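Local coordinates for transcription initiation factor tfiid subunit 72/90-100 KDA (Encephalitozoon cuniculi, PDB 2J4B), which serves as the TAF5 subunit of the general transcription factor TFIID, probably helping to regulate RNA polymerase II initiation, and is represented by its N-terminal domain, at residues F26-H40 with F93-A106. Sequence-based numbering, arbitrary orientation.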
# COMPACT_ATOMS: atom_id res chain seq x y z
N PHE A 26 -2.00 0.83 -18.30
CA PHE A 26 -2.07 1.51 -17.01
C PHE A 26 -1.58 0.64 -15.86
O PHE A 26 -1.15 1.16 -14.82
CB PHE A 26 -3.50 1.95 -16.72
CG PHE A 26 -4.13 2.76 -17.83
CD1 PHE A 26 -3.49 3.87 -18.34
CD2 PHE A 26 -5.37 2.41 -18.33
CE1 PHE A 26 -4.06 4.61 -19.34
CE2 PHE A 26 -5.95 3.14 -19.33
CZ PHE A 26 -5.31 4.24 -19.84
N LYS A 27 -1.64 -0.68 -16.03
CA LYS A 27 -1.27 -1.60 -14.95
C LYS A 27 0.14 -1.34 -14.40
O LYS A 27 0.40 -1.51 -13.22
CB LYS A 27 -1.37 -3.04 -15.45
CG LYS A 27 -1.58 -4.06 -14.36
CD LYS A 27 -1.60 -5.45 -14.93
CE LYS A 27 -2.83 -5.70 -15.75
NZ LYS A 27 -2.59 -6.78 -16.75
N ASN A 28 1.03 -0.93 -15.30
CA ASN A 28 2.41 -0.60 -15.02
C ASN A 28 2.52 0.51 -13.98
O ASN A 28 3.33 0.44 -13.05
CB ASN A 28 3.03 -0.08 -16.32
CG ASN A 28 4.48 -0.42 -16.49
OD1 ASN A 28 5.21 0.31 -17.17
ND2 ASN A 28 4.92 -1.52 -15.91
N ASP A 29 1.72 1.55 -14.16
CA ASP A 29 1.73 2.69 -13.26
C ASP A 29 0.91 2.45 -12.01
O ASP A 29 1.07 3.17 -11.04
CB ASP A 29 1.17 3.93 -13.96
CG ASP A 29 2.13 4.54 -14.91
OD1 ASP A 29 3.33 4.14 -14.91
OD2 ASP A 29 1.67 5.43 -15.67
N LEU A 30 0.02 1.47 -12.04
CA LEU A 30 -0.86 1.19 -10.92
C LEU A 30 -0.32 0.12 -9.96
O LEU A 30 -0.58 0.18 -8.79
CB LEU A 30 -2.26 0.81 -11.42
CG LEU A 30 -3.00 1.96 -12.13
CD1 LEU A 30 -4.25 1.48 -12.87
CD2 LEU A 30 -3.35 3.08 -11.16
N LEU A 31 0.44 -0.85 -10.46
CA LEU A 31 0.87 -1.95 -9.59
C LEU A 31 1.79 -1.50 -8.44
O LEU A 31 1.68 -2.01 -7.33
CB LEU A 31 1.49 -3.09 -10.40
CG LEU A 31 0.43 -4.06 -10.97
CD1 LEU A 31 1.02 -5.01 -12.05
CD2 LEU A 31 -0.28 -4.87 -9.88
N PRO A 32 2.69 -0.53 -8.70
CA PRO A 32 3.58 -0.05 -7.63
C PRO A 32 2.82 0.45 -6.41
O PRO A 32 3.37 0.48 -5.31
CB PRO A 32 4.36 1.09 -8.29
CG PRO A 32 4.32 0.77 -9.76
CD PRO A 32 2.97 0.13 -9.99
N LEU A 33 1.57 0.85 -6.61
CA LEU A 33 0.74 1.36 -5.54
C LEU A 33 0.44 0.32 -4.47
O LEU A 33 0.24 0.67 -3.31
CB LEU A 33 -0.57 1.91 -6.12
CG LEU A 33 -1.59 2.47 -5.12
CD1 LEU A 33 -1.02 3.56 -4.19
CD2 LEU A 33 -2.83 3.01 -5.85
N LEU A 34 0.36 -0.96 -4.83
CA LEU A 34 -0.02 -1.96 -3.84
C LEU A 34 1.04 -2.24 -2.77
O LEU A 34 0.69 -2.68 -1.67
CB LEU A 34 -0.44 -3.26 -4.51
CG LEU A 34 -1.62 -3.21 -5.48
CD1 LEU A 34 -1.83 -4.61 -6.12
CD2 LEU A 34 -2.93 -2.64 -4.85
N TYR A 35 2.32 -2.00 -3.06
CA TYR A 35 3.38 -2.34 -2.11
C TYR A 35 3.39 -1.46 -0.86
O TYR A 35 3.34 -1.98 0.26
CB TYR A 35 4.77 -2.31 -2.74
CG TYR A 35 5.88 -2.54 -1.71
CD1 TYR A 35 5.96 -3.73 -1.00
CD2 TYR A 35 6.82 -1.57 -1.45
CE1 TYR A 35 6.94 -3.94 -0.09
CE2 TYR A 35 7.82 -1.77 -0.53
CZ TYR A 35 7.89 -2.97 0.15
OH TYR A 35 8.89 -3.18 1.09
N PRO A 36 3.50 -0.13 -1.05
CA PRO A 36 3.40 0.79 0.10
C PRO A 36 2.06 0.71 0.81
O PRO A 36 2.01 0.76 2.02
CB PRO A 36 3.62 2.17 -0.52
CG PRO A 36 3.37 1.99 -1.97
CD PRO A 36 3.75 0.61 -2.30
N LEU A 37 0.97 0.56 0.07
CA LEU A 37 -0.33 0.38 0.70
C LEU A 37 -0.35 -0.87 1.59
O LEU A 37 -0.87 -0.84 2.71
CB LEU A 37 -1.41 0.27 -0.37
CG LEU A 37 -2.83 0.01 0.15
CD1 LEU A 37 -3.22 0.92 1.35
CD2 LEU A 37 -3.81 0.17 -1.04
N PHE A 38 0.20 -1.96 1.05
CA PHE A 38 0.32 -3.24 1.75
C PHE A 38 1.06 -3.15 3.09
O PHE A 38 0.57 -3.60 4.11
CB PHE A 38 1.05 -4.22 0.83
CG PHE A 38 1.49 -5.49 1.50
CD1 PHE A 38 0.59 -6.51 1.73
CD2 PHE A 38 2.82 -5.69 1.83
CE1 PHE A 38 1.01 -7.71 2.31
CE2 PHE A 38 3.26 -6.89 2.39
CZ PHE A 38 2.35 -7.89 2.63
N ILE A 39 2.25 -2.57 3.06
CA ILE A 39 3.04 -2.40 4.27
C ILE A 39 2.24 -1.54 5.23
O ILE A 39 2.14 -1.85 6.42
CB ILE A 39 4.40 -1.73 3.97
CG1 ILE A 39 5.29 -2.68 3.16
CG2 ILE A 39 5.11 -1.32 5.27
CD1 ILE A 39 5.52 -4.03 3.81
N HIS A 40 1.65 -0.48 4.70
CA HIS A 40 0.93 0.46 5.55
C HIS A 40 -0.25 -0.19 6.27
O HIS A 40 -0.53 0.15 7.41
CB HIS A 40 0.49 1.69 4.76
CG HIS A 40 1.50 2.79 4.75
ND1 HIS A 40 1.94 3.40 5.90
CD2 HIS A 40 2.17 3.37 3.73
CE1 HIS A 40 2.83 4.33 5.60
NE2 HIS A 40 2.99 4.33 4.28
N PHE A 93 9.90 3.89 7.03
CA PHE A 93 8.82 3.62 6.12
C PHE A 93 7.48 4.18 6.65
O PHE A 93 6.67 4.71 5.90
CB PHE A 93 8.70 2.13 5.82
CG PHE A 93 7.81 1.84 4.65
CD1 PHE A 93 6.45 1.96 4.77
CD2 PHE A 93 8.35 1.50 3.42
CE1 PHE A 93 5.63 1.73 3.69
CE2 PHE A 93 7.54 1.25 2.34
CZ PHE A 93 6.17 1.37 2.47
N LYS A 94 7.27 4.06 7.96
CA LYS A 94 6.02 4.47 8.56
C LYS A 94 5.87 5.99 8.61
O LYS A 94 4.76 6.51 8.53
CB LYS A 94 5.89 3.90 9.98
CG LYS A 94 4.50 4.08 10.55
CD LYS A 94 4.34 3.48 11.92
CE LYS A 94 4.11 4.54 13.01
NZ LYS A 94 5.40 4.99 13.64
N ASN A 95 6.99 6.68 8.76
CA ASN A 95 6.97 8.11 9.04
C ASN A 95 7.41 9.00 7.87
O ASN A 95 7.39 10.22 8.00
CB ASN A 95 7.86 8.39 10.24
CG ASN A 95 7.33 7.74 11.50
OD1 ASN A 95 6.14 7.83 11.78
ND2 ASN A 95 8.21 7.08 12.25
N SER A 96 7.82 8.39 6.76
CA SER A 96 8.30 9.14 5.59
C SER A 96 7.47 8.86 4.36
O SER A 96 6.67 7.92 4.33
CB SER A 96 9.74 8.79 5.29
OG SER A 96 10.59 9.35 6.27
N LYS A 97 7.69 9.66 3.32
CA LYS A 97 6.91 9.54 2.12
C LYS A 97 7.49 8.57 1.11
O LYS A 97 8.67 8.60 0.80
CB LYS A 97 6.67 10.92 1.49
CG LYS A 97 5.45 11.57 2.08
CD LYS A 97 5.23 12.96 1.60
CE LYS A 97 4.16 13.65 2.46
NZ LYS A 97 2.94 12.78 2.57
N TYR A 98 6.62 7.67 0.63
CA TYR A 98 6.99 6.73 -0.43
C TYR A 98 6.60 7.35 -1.77
O TYR A 98 5.47 7.80 -1.97
CB TYR A 98 6.30 5.38 -0.21
CG TYR A 98 6.81 4.26 -1.10
CD1 TYR A 98 6.36 4.14 -2.41
CD2 TYR A 98 7.72 3.33 -0.64
CE1 TYR A 98 6.81 3.14 -3.22
CE2 TYR A 98 8.18 2.31 -1.46
CZ TYR A 98 7.70 2.22 -2.75
OH TYR A 98 8.13 1.22 -3.58
N HIS A 99 7.57 7.37 -2.68
CA HIS A 99 7.48 8.03 -3.96
C HIS A 99 7.06 7.07 -5.07
O HIS A 99 7.59 5.96 -5.18
CB HIS A 99 8.83 8.61 -4.32
CG HIS A 99 9.20 9.83 -3.52
ND1 HIS A 99 9.61 9.75 -2.20
CD2 HIS A 99 9.25 11.14 -3.86
CE1 HIS A 99 9.87 10.97 -1.76
NE2 HIS A 99 9.66 11.83 -2.74
N LEU A 100 6.08 7.50 -5.88
CA LEU A 100 5.61 6.76 -7.05
C LEU A 100 5.55 7.74 -8.22
O LEU A 100 5.48 8.95 -8.03
CB LEU A 100 4.22 6.17 -6.79
CG LEU A 100 4.04 5.16 -5.64
CD1 LEU A 100 2.61 5.10 -5.18
CD2 LEU A 100 4.53 3.75 -5.99
N SER A 101 5.61 7.22 -9.45
CA SER A 101 5.39 8.03 -10.63
C SER A 101 4.26 7.42 -11.42
O SER A 101 4.16 6.19 -11.52
CB SER A 101 6.65 8.11 -11.48
OG SER A 101 6.83 6.90 -12.21
N MET A 102 3.39 8.27 -11.95
CA MET A 102 2.20 7.84 -12.70
C MET A 102 1.93 8.76 -13.88
O MET A 102 2.20 9.95 -13.80
CB MET A 102 0.96 7.92 -11.81
CG MET A 102 0.91 6.90 -10.75
SD MET A 102 -0.73 6.69 -10.06
CE MET A 102 -0.27 5.65 -8.67
N GLY A 103 1.39 8.20 -14.96
CA GLY A 103 0.89 9.01 -16.06
C GLY A 103 -0.40 9.68 -15.62
O GLY A 103 -1.03 9.25 -14.66
N ARG A 104 -0.79 10.74 -16.33
CA ARG A 104 -1.97 11.51 -15.98
C ARG A 104 -3.26 10.69 -16.05
O ARG A 104 -4.16 10.89 -15.25
CB ARG A 104 -2.12 12.73 -16.89
CG ARG A 104 -2.96 13.87 -16.27
CD ARG A 104 -3.98 14.53 -17.25
NE ARG A 104 -3.51 14.64 -18.62
CZ ARG A 104 -4.14 15.30 -19.59
NH1 ARG A 104 -5.30 15.93 -19.35
NH2 ARG A 104 -3.63 15.34 -20.82
N TYR A 105 -3.34 9.78 -17.01
CA TYR A 105 -4.55 8.97 -17.17
C TYR A 105 -4.73 7.90 -16.07
O TYR A 105 -5.78 7.81 -15.46
CB TYR A 105 -4.57 8.32 -18.55
CG TYR A 105 -4.49 9.32 -19.68
CD1 TYR A 105 -5.46 10.30 -19.82
CD2 TYR A 105 -3.45 9.28 -20.60
CE1 TYR A 105 -5.39 11.22 -20.84
CE2 TYR A 105 -3.38 10.20 -21.63
CZ TYR A 105 -4.35 11.17 -21.74
OH TYR A 105 -4.30 12.10 -22.75
N ALA A 106 -3.70 7.09 -15.84
CA ALA A 106 -3.71 6.10 -14.74
C ALA A 106 -4.07 6.76 -13.42
O ALA A 106 -4.91 6.25 -12.65
CB ALA A 106 -2.35 5.43 -14.63
O HOH W 1 3.29 4.35 -9.73
O HOH W 2 5.03 5.50 3.21
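Asp29 OD2 accepts the backbone N-H of Gly103 at 2.9 Å, the N-H pointing fairly straight at it (158°) but arriving from above the carboxylate plane. Gly103 is the N-cap of helix 104-116, so the acid, probably charged, sits near that helix's start and would suit its dipole. A water joins Asp29 O to Ser101 O, donating to both. Beside them the small Ala106 lets helix 104-116 draw close to helix 24-30, with Ala106 CB 3.9 Å from Asp29 CB.

Further along, Leu100 lays CD2 against Pro32 CB (3.5 Å) and CD1 against Leu33 CD1. Pro36 stands over one face of the Tyr98 ring, CB 4.0 Å from the centroid; the compact proline ring suits this CH-pi contact, while Tyr98 OH reaches the edge of the Tyr35 ring. The trans chi1 of Phe93 (-167°) swings its ring off helix 88-95 toward helix 34-47, where the broad, flat phenyl fills the hole between Tyr35, Pro36, Ile39 and His40. Ile39 CG2 covers a face of its ring, 3.9 Å from the centroid, and Pro36 CA meets the ring edge. A second water lies in the His40 ring plane, 2.6 Å from NE2, and also meets Ser96 O.

Strand 98-103 runs nearly antiparallel (157°) to helix 26-30. Paired with parallel strand 130-135, it lays a two-stranded sheet over the mainly helical core of the TAF5 NTD2 domain.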